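Local coordinates for R.Ecl18kI (Enterobacter cloacae, PDB 2GB7), which recognises the double-stranded DNA sequence 5'-CCNGG-3', flipping nucleotides out of the helix as it reads the site, and cleaves before the first C, at residues F21-F32 / R119-L130. The protein carries 1 engineered substitution. Numbering follows the deposited sequence.
Sequences FITPFALVYKTF and RAGKEFESILEL. With nucleotides of chain A; nucleotides of chain B.
Arg119 reaches from helix 102-134 across Pro24, at the start of helix 24-34, and its NH1 donates to Ile22 O at 2.9 Å. The N-H...O bond is nearly straight (172°), with the carbonyl oxygen in the guanidinium plane. A bend at chi3 (57°) swings the guanidinium over Pro24, whose CG lies 4.2 Å from the guanidinium plane, over its centre. NH2 forms a salt bridge with Glu123 OE2 (3.1 Å), weak as a hydrogen bond; Leu27 CD2 lies at the guanidinium edge. Arg119 CD lies 3.7 Å from OP1 of DC9 of chain A, and Pro24 CD 3.9 Å from O3' of that nucleotide.

Farther along, segments 24-32 and 119-130 cross at -44° with knobs-into-holes packing. Phe25 fits among Lys122, Ser126, Glu129 and Leu130, presenting its ring edge to Ser126 OG, 3.3 Å from CD1; that hydroxyl donates to Lys122 O and accepts from Lys122 NZ. Val28 CG1 meets Leu130 CD1 at 3.6 Å, and Leu130 covers one face of the Phe32 ring. Helix 49-77 touches Val28 and Leu130, helix 290-302 Phe25 and Leu130. Phe124, pointing away from helix 24-34, and Leu128 touch Ala181 of strand 177-181; the contact thus joins N-terminal helix 24-34 to a helix backing the central sheet of the PD-(D/E)XK nuclease fold.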
loop_
_atom_site.group_PDB
_atom_site.type_symbol
_atom_site.label_atom_id
_atom_site.label_comp_id
_atom_site.label_asym_id
_atom_site.label_seq_id
_atom_site.Cartn_x
_atom_site.Cartn_y
_atom_site.Cartn_z
ATOM N N PHE F 21 -18.745 -8.712 -13.034
ATOM C CA PHE F 21 -18.347 -9.200 -11.719
ATOM C C PHE F 21 -19.326 -8.743 -10.682
ATOM O O PHE F 21 -19.629 -7.554 -10.597
ATOM C CB PHE F 21 -16.977 -8.658 -11.335
ATOM C CG PHE F 21 -15.865 -9.264 -12.091
ATOM C CD1 PHE F 21 -15.183 -10.358 -11.589
ATOM C CD2 PHE F 21 -15.502 -8.750 -13.334
ATOM C CE1 PHE F 21 -14.135 -10.927 -12.306
ATOM C CE2 PHE F 21 -14.475 -9.300 -14.038
ATOM C CZ PHE F 21 -13.782 -10.390 -13.534
ATOM N N ILE F 22 -19.782 -9.669 -9.850
ATOM C CA ILE F 22 -20.534 -9.280 -8.668
ATOM C C ILE F 22 -19.606 -8.647 -7.623
ATOM O O ILE F 22 -18.373 -8.830 -7.655
ATOM C CB ILE F 22 -21.356 -10.461 -8.094
ATOM C CG1 ILE F 22 -20.439 -11.580 -7.573
ATOM C CG2 ILE F 22 -22.344 -10.990 -9.159
ATOM C CD1 ILE F 22 -21.206 -12.748 -6.892
ATOM N N THR F 23 -20.197 -7.875 -6.713
ATOM C CA THR F 23 -19.425 -7.130 -5.722
ATOM C C THR F 23 -18.731 -8.114 -4.774
ATOM O O THR F 23 -19.185 -9.266 -4.658
ATOM C CB THR F 23 -20.328 -6.176 -4.935
ATOM O OG1 THR F 23 -21.194 -6.940 -4.085
ATOM C CG2 THR F 23 -21.167 -5.325 -5.897
ATOM N N PRO F 24 -17.629 -7.680 -4.126
ATOM C CA PRO F 24 -16.956 -8.489 -3.114
ATOM C C PRO F 24 -17.932 -9.001 -2.074
ATOM O O PRO F 24 -17.931 -10.193 -1.768
ATOM C CB PRO F 24 -15.983 -7.495 -2.470
ATOM C CG PRO F 24 -15.619 -6.582 -3.597
ATOM C CD PRO F 24 -16.922 -6.394 -4.340
ATOM N N PHE F 25 -18.779 -8.132 -1.522
ATOM C CA PHE F 25 -19.738 -8.632 -0.527
ATOM C C PHE F 25 -20.729 -9.636 -1.105
ATOM O O PHE F 25 -21.046 -10.644 -0.463
ATOM C CB PHE F 25 -20.509 -7.510 0.154
ATOM C CG PHE F 25 -21.376 -8.002 1.255
ATOM C CD1 PHE F 25 -20.852 -8.179 2.533
ATOM C CD2 PHE F 25 -22.700 -8.356 1.020
ATOM C CE1 PHE F 25 -21.630 -8.672 3.558
ATOM C CE2 PHE F 25 -23.481 -8.845 2.036
ATOM C CZ PHE F 25 -22.954 -9.008 3.301
ATOM N N ALA F 26 -21.241 -9.351 -2.297
ATOM C CA ALA F 26 -22.148 -10.298 -2.955
ATOM C C ALA F 26 -21.494 -11.674 -3.135
ATOM O O ALA F 26 -22.163 -12.711 -2.979
ATOM C CB ALA F 26 -22.595 -9.749 -4.312
ATOM N N LEU F 27 -20.205 -11.692 -3.499
ATOM C CA LEU F 27 -19.516 -12.981 -3.717
ATOM C C LEU F 27 -19.358 -13.705 -2.399
ATOM O O LEU F 27 -19.595 -14.905 -2.299
ATOM C CB LEU F 27 -18.142 -12.791 -4.388
ATOM C CG LEU F 27 -17.234 -14.029 -4.503
ATOM C CD1 LEU F 27 -17.918 -15.123 -5.302
ATOM C CD2 LEU F 27 -15.856 -13.705 -5.137
ATOM N N VAL F 28 -18.983 -12.951 -1.372
ATOM C CA VAL F 28 -18.836 -13.538 -0.046
ATOM C C VAL F 28 -20.188 -14.061 0.426
ATOM O O VAL F 28 -20.275 -15.161 0.960
ATOM C CB VAL F 28 -18.245 -12.517 0.978
ATOM C CG1 VAL F 28 -18.389 -13.058 2.404
ATOM C CG2 VAL F 28 -16.776 -12.202 0.693
ATOM N N TYR F 29 -21.238 -13.273 0.236
ATOM C CA TYR F 29 -22.577 -13.700 0.676
ATOM C C TYR F 29 -23.042 -14.945 -0.088
ATOM O O TYR F 29 -23.558 -15.885 0.518
ATOM C CB TYR F 29 -23.584 -12.558 0.532
ATOM C CG TYR F 29 -24.966 -12.898 1.061
ATOM C CD1 TYR F 29 -25.306 -12.621 2.374
ATOM C CD2 TYR F 29 -25.922 -13.493 0.248
ATOM C CE1 TYR F 29 -26.579 -12.949 2.867
ATOM C CE2 TYR F 29 -27.194 -13.809 0.713
ATOM C CZ TYR F 29 -27.522 -13.532 2.020
ATOM O OH TYR F 29 -28.782 -13.861 2.478
ATOM N N LYS F 30 -22.823 -14.977 -1.403
ATOM C CA LYS F 30 -23.141 -16.172 -2.196
ATOM C C LYS F 30 -22.423 -17.418 -1.656
ATOM O O LYS F 30 -23.037 -18.507 -1.504
ATOM C CB LYS F 30 -22.770 -15.926 -3.669
ATOM C CG LYS F 30 -23.211 -17.059 -4.582
ATOM C CD LYS F 30 -22.726 -16.767 -6.008
ATOM C CE LYS F 30 -23.038 -17.895 -6.961
ATOM N NZ LYS F 30 -22.539 -17.533 -8.332
ATOM N N THR F 31 -21.139 -17.238 -1.347
ATOM C CA THR F 31 -20.266 -18.315 -0.894
ATOM C C THR F 31 -20.699 -18.767 0.497
ATOM O O THR F 31 -20.815 -19.957 0.757
ATOM C CB THR F 31 -18.799 -17.859 -0.936
ATOM O OG1 THR F 31 -18.475 -17.535 -2.291
ATOM C CG2 THR F 31 -17.868 -18.965 -0.474
ATOM N N PHE F 32 -20.947 -17.800 1.373
ATOM C CA PHE F 32 -21.509 -18.066 2.715
ATOM C C PHE F 32 -22.725 -18.991 2.671
ATOM O O PHE F 32 -22.785 -19.982 3.391
ATOM C CB PHE F 32 -21.875 -16.741 3.361
ATOM C CG PHE F 32 -22.311 -16.843 4.826
ATOM C CD1 PHE F 32 -21.356 -16.824 5.836
ATOM C CD2 PHE F 32 -23.664 -16.830 5.173
ATOM C CE1 PHE F 32 -21.738 -16.807 7.218
ATOM C CE2 PHE F 32 -24.063 -16.857 6.533
ATOM C CZ PHE F 32 -23.093 -16.841 7.550
ATOM N N ARG F 119 -10.626 -5.812 -3.799
ATOM C CA ARG F 119 -11.517 -6.949 -3.527
ATOM C C ARG F 119 -11.016 -7.845 -2.419
ATOM O O ARG F 119 -11.824 -8.266 -1.598
ATOM C CB ARG F 119 -11.765 -7.784 -4.790
ATOM C CG ARG F 119 -12.551 -6.999 -5.855
ATOM C CD ARG F 119 -12.829 -7.846 -7.092
ATOM N NE ARG F 119 -13.548 -9.024 -6.679
ATOM C CZ ARG F 119 -14.849 -9.208 -6.851
ATOM N NH1 ARG F 119 -15.566 -8.326 -7.537
ATOM N NH2 ARG F 119 -15.428 -10.297 -6.345
ATOM N N ALA F 120 -9.713 -8.122 -2.354
ATOM C CA ALA F 120 -9.194 -9.014 -1.302
ATOM C C ALA F 120 -9.498 -8.425 0.053
ATOM O O ALA F 120 -9.925 -9.127 0.964
ATOM C CB ALA F 120 -7.697 -9.263 -1.443
ATOM N N GLY F 121 -9.291 -7.122 0.188
ATOM C CA GLY F 121 -9.575 -6.483 1.510
ATOM C C GLY F 121 -11.062 -6.481 1.823
ATOM O O GLY F 121 -11.486 -6.808 2.960
ATOM N N LYS F 122 -11.861 -6.068 0.837
ATOM C CA LYS F 122 -13.302 -5.981 1.025
ATOM C C LYS F 122 -13.912 -7.373 1.344
ATOM O O LYS F 122 -14.800 -7.501 2.213
ATOM C CB LYS F 122 -13.989 -5.292 -0.175
ATOM C CG LYS F 122 -15.534 -5.106 0.040
ATOM C CD LYS F 122 -15.885 -4.110 1.161
ATOM C CE LYS F 122 -17.370 -4.171 1.562
ATOM N NZ LYS F 122 -17.691 -5.138 2.697
ATOM N N GLU F 123 -13.411 -8.390 0.671
ATOM C CA GLU F 123 -13.899 -9.751 0.894
ATOM C C GLU F 123 -13.496 -10.229 2.285
ATOM O O GLU F 123 -14.323 -10.799 2.979
ATOM C CB GLU F 123 -13.376 -10.693 -0.188
ATOM C CG GLU F 123 -14.065 -10.417 -1.512
ATOM C CD GLU F 123 -13.644 -11.378 -2.610
ATOM O OE1 GLU F 123 -13.192 -12.501 -2.305
ATOM O OE2 GLU F 123 -13.757 -10.971 -3.787
ATOM N N PHE F 124 -12.249 -9.990 2.714
ATOM C CA PHE F 124 -11.812 -10.427 4.074
ATOM C C PHE F 124 -12.682 -9.745 5.106
ATOM O O PHE F 124 -13.187 -10.367 6.031
ATOM C CB PHE F 124 -10.336 -10.066 4.254
ATOM C CG PHE F 124 -9.709 -10.562 5.526
ATOM C CD1 PHE F 124 -10.017 -11.810 6.073
ATOM C CD2 PHE F 124 -8.756 -9.756 6.151
ATOM C CE1 PHE F 124 -9.394 -12.220 7.252
ATOM C CE2 PHE F 124 -8.100 -10.171 7.262
ATOM C CZ PHE F 124 -8.438 -11.408 7.847
ATOM N N GLU F 125 -12.859 -8.437 4.944
ATOM C CA GLU F 125 -13.755 -7.695 5.816
ATOM C C GLU F 125 -15.187 -8.260 5.851
ATOM O O GLU F 125 -15.775 -8.416 6.965
ATOM C CB GLU F 125 -13.749 -6.227 5.370
ATOM C CG GLU F 125 -12.392 -5.519 5.531
ATOM C CD GLU F 125 -12.164 -4.384 4.518
ATOM O OE1 GLU F 125 -13.144 -3.789 4.009
ATOM O OE2 GLU F 125 -10.980 -4.099 4.221
ATOM N N SER F 126 -15.720 -8.622 4.674
ATOM C CA SER F 126 -17.071 -9.172 4.556
ATOM C C SER F 126 -17.144 -10.530 5.237
ATOM O O SER F 126 -18.128 -10.868 5.892
ATOM C CB SER F 126 -17.452 -9.304 3.093
ATOM O OG SER F 126 -17.527 -8.024 2.503
ATOM N N ILE F 127 -16.099 -11.327 5.042
ATOM C CA ILE F 127 -16.035 -12.640 5.700
ATOM C C ILE F 127 -16.076 -12.470 7.233
ATOM O O ILE F 127 -16.783 -13.200 7.961
ATOM C CB ILE F 127 -14.764 -13.387 5.274
ATOM C CG1 ILE F 127 -14.899 -13.825 3.795
ATOM C CG2 ILE F 127 -14.530 -14.598 6.229
ATOM C CD1 ILE F 127 -13.582 -14.312 3.215
ATOM N N LEU F 128 -15.340 -11.492 7.760
ATOM C CA LEU F 128 -15.334 -11.256 9.228
ATOM C C LEU F 128 -16.658 -10.672 9.741
ATOM O O LEU F 128 -17.101 -10.969 10.846
ATOM C CB LEU F 128 -14.161 -10.327 9.596
ATOM C CG LEU F 128 -12.766 -10.924 9.326
ATOM C CD1 LEU F 128 -11.678 -9.819 9.579
ATOM C CD2 LEU F 128 -12.566 -12.159 10.261
ATOM N N GLU F 129 -17.296 -9.863 8.892
ATOM C CA GLU F 129 -18.598 -9.306 9.205
ATOM C C GLU F 129 -19.611 -10.430 9.372
ATOM O O GLU F 129 -20.318 -10.507 10.395
ATOM C CB GLU F 129 -19.005 -8.437 8.029
ATOM C CG GLU F 129 -20.294 -7.753 8.179
ATOM C CD GLU F 129 -20.571 -6.825 7.014
ATOM O OE1 GLU F 129 -19.637 -6.555 6.210
ATOM O OE2 GLU F 129 -21.725 -6.362 6.930
ATOM N N LEU F 130 -19.670 -11.325 8.391
ATOM C CA LEU F 130 -20.600 -12.454 8.491
ATOM C C LEU F 130 -20.271 -13.399 9.643
ATOM O O LEU F 130 -21.167 -13.976 10.216
ATOM C CB LEU F 130 -20.683 -13.211 7.158
ATOM C CG LEU F 130 -21.347 -12.384 6.055
ATOM C CD1 LEU F 130 -21.198 -13.078 4.712
ATOM C CD2 LEU F 130 -22.830 -12.169 6.333
ATOM P P DC A 9 -13.262 -3.226 -9.040
ATOM O OP1 DC A 9 -13.326 -4.707 -9.020
ATOM O OP2 DC A 9 -13.991 -2.472 -10.091
ATOM O "O5'" DC A 9 -13.727 -2.710 -7.608
ATOM C "C5'" DC A 9 -13.267 -3.373 -6.433
ATOM C "C4'" DC A 9 -13.844 -2.731 -5.195
ATOM O "O4'" DC A 9 -13.230 -1.438 -4.991
ATOM C "C3'" DC A 9 -15.353 -2.488 -5.226
ATOM O "O3'" DC A 9 -15.891 -2.642 -3.911
ATOM C "C2'" DC A 9 -15.453 -1.013 -5.576
ATOM C "C1'" DC A 9 -14.235 -0.450 -4.863
ATOM N N1 DC A 9 -13.704 0.805 -5.413
ATOM C C2 DC A 9 -13.082 1.708 -4.543
ATOM O O2 DC A 9 -12.996 1.418 -3.338
ATOM N N3 DC A 9 -12.592 2.869 -5.036
ATOM C C4 DC A 9 -12.702 3.138 -6.340
ATOM N N4 DC A 9 -12.204 4.293 -6.785
ATOM C C5 DC A 9 -13.328 2.236 -7.246
ATOM C C6 DC A 9 -13.811 1.092 -6.746
ATOM P P DC B 4 -6.260 -4.918 3.061
ATOM O OP1 DC B 4 -6.710 -6.216 3.619
ATOM O OP2 DC B 4 -5.577 -3.929 3.940
ATOM O "O5'" DC B 4 -5.306 -5.193 1.815
ATOM C "C5'" DC B 4 -5.748 -5.989 0.726
ATOM C "C4'" DC B 4 -4.684 -6.030 -0.346
ATOM O "O4'" DC B 4 -4.522 -4.702 -0.900
ATOM C "C3'" DC B 4 -3.301 -6.469 0.140
ATOM O "O3'" DC B 4 -2.670 -7.286 -0.850
ATOM C "C2'" DC B 4 -2.547 -5.158 0.278
ATOM C "C1'" DC B 4 -3.162 -4.306 -0.822
ATOM N N1 DC B 4 -3.125 -2.864 -0.539
ATOM C C2 DC B 4 -2.690 -1.978 -1.542
ATOM O O2 DC B 4 -2.432 -2.418 -2.672
ATOM N N3 DC B 4 -2.568 -0.665 -1.250
ATOM C C4 DC B 4 -2.869 -0.220 -0.023
ATOM N N4 DC B 4 -2.674 1.079 0.235
ATOM C C5 DC B 4 -3.366 -1.087 0.993
ATOM C C6 DC B 4 -3.477 -2.390 0.693
ATOM P P DC B 3 -8.096 0.207 5.191
ATOM O OP1 DC B 3 -8.791 -0.633 6.201
ATOM O OP2 DC B 3 -6.770 0.811 5.509
ATOM O "O5'" DC B 3 -7.993 -0.659 3.863
ATOM C "C5'" DC B 3 -9.178 -1.237 3.327
ATOM C "C4'" DC B 3 -8.839 -2.097 2.137
ATOM O "O4'" DC B 3 -8.740 -1.253 0.963
ATOM C "C3'" DC B 3 -7.478 -2.759 2.313
ATOM O "O3'" DC B 3 -7.511 -4.170 2.399
ATOM C "C2'" DC B 3 -6.649 -2.312 1.126
ATOM C "C1'" DC B 3 -7.615 -1.628 0.177
ATOM N N1 DC B 3 -6.981 -0.399 -0.324
ATOM C C2 DC B 3 -6.718 -0.273 -1.690
ATOM O O2 DC B 3 -7.061 -1.184 -2.454
ATOM N N3 DC B 3 -6.089 0.838 -2.142
ATOM C C4 DC B 3 -5.724 1.793 -1.284
ATOM N N4 DC B 3 -5.099 2.873 -1.768
ATOM C C5 DC B 3 -5.986 1.690 0.111
ATOM C C6 DC B 3 -6.619 0.594 0.543
HETATM O O HOH W 1 -17.094 -11.431 -8.167
#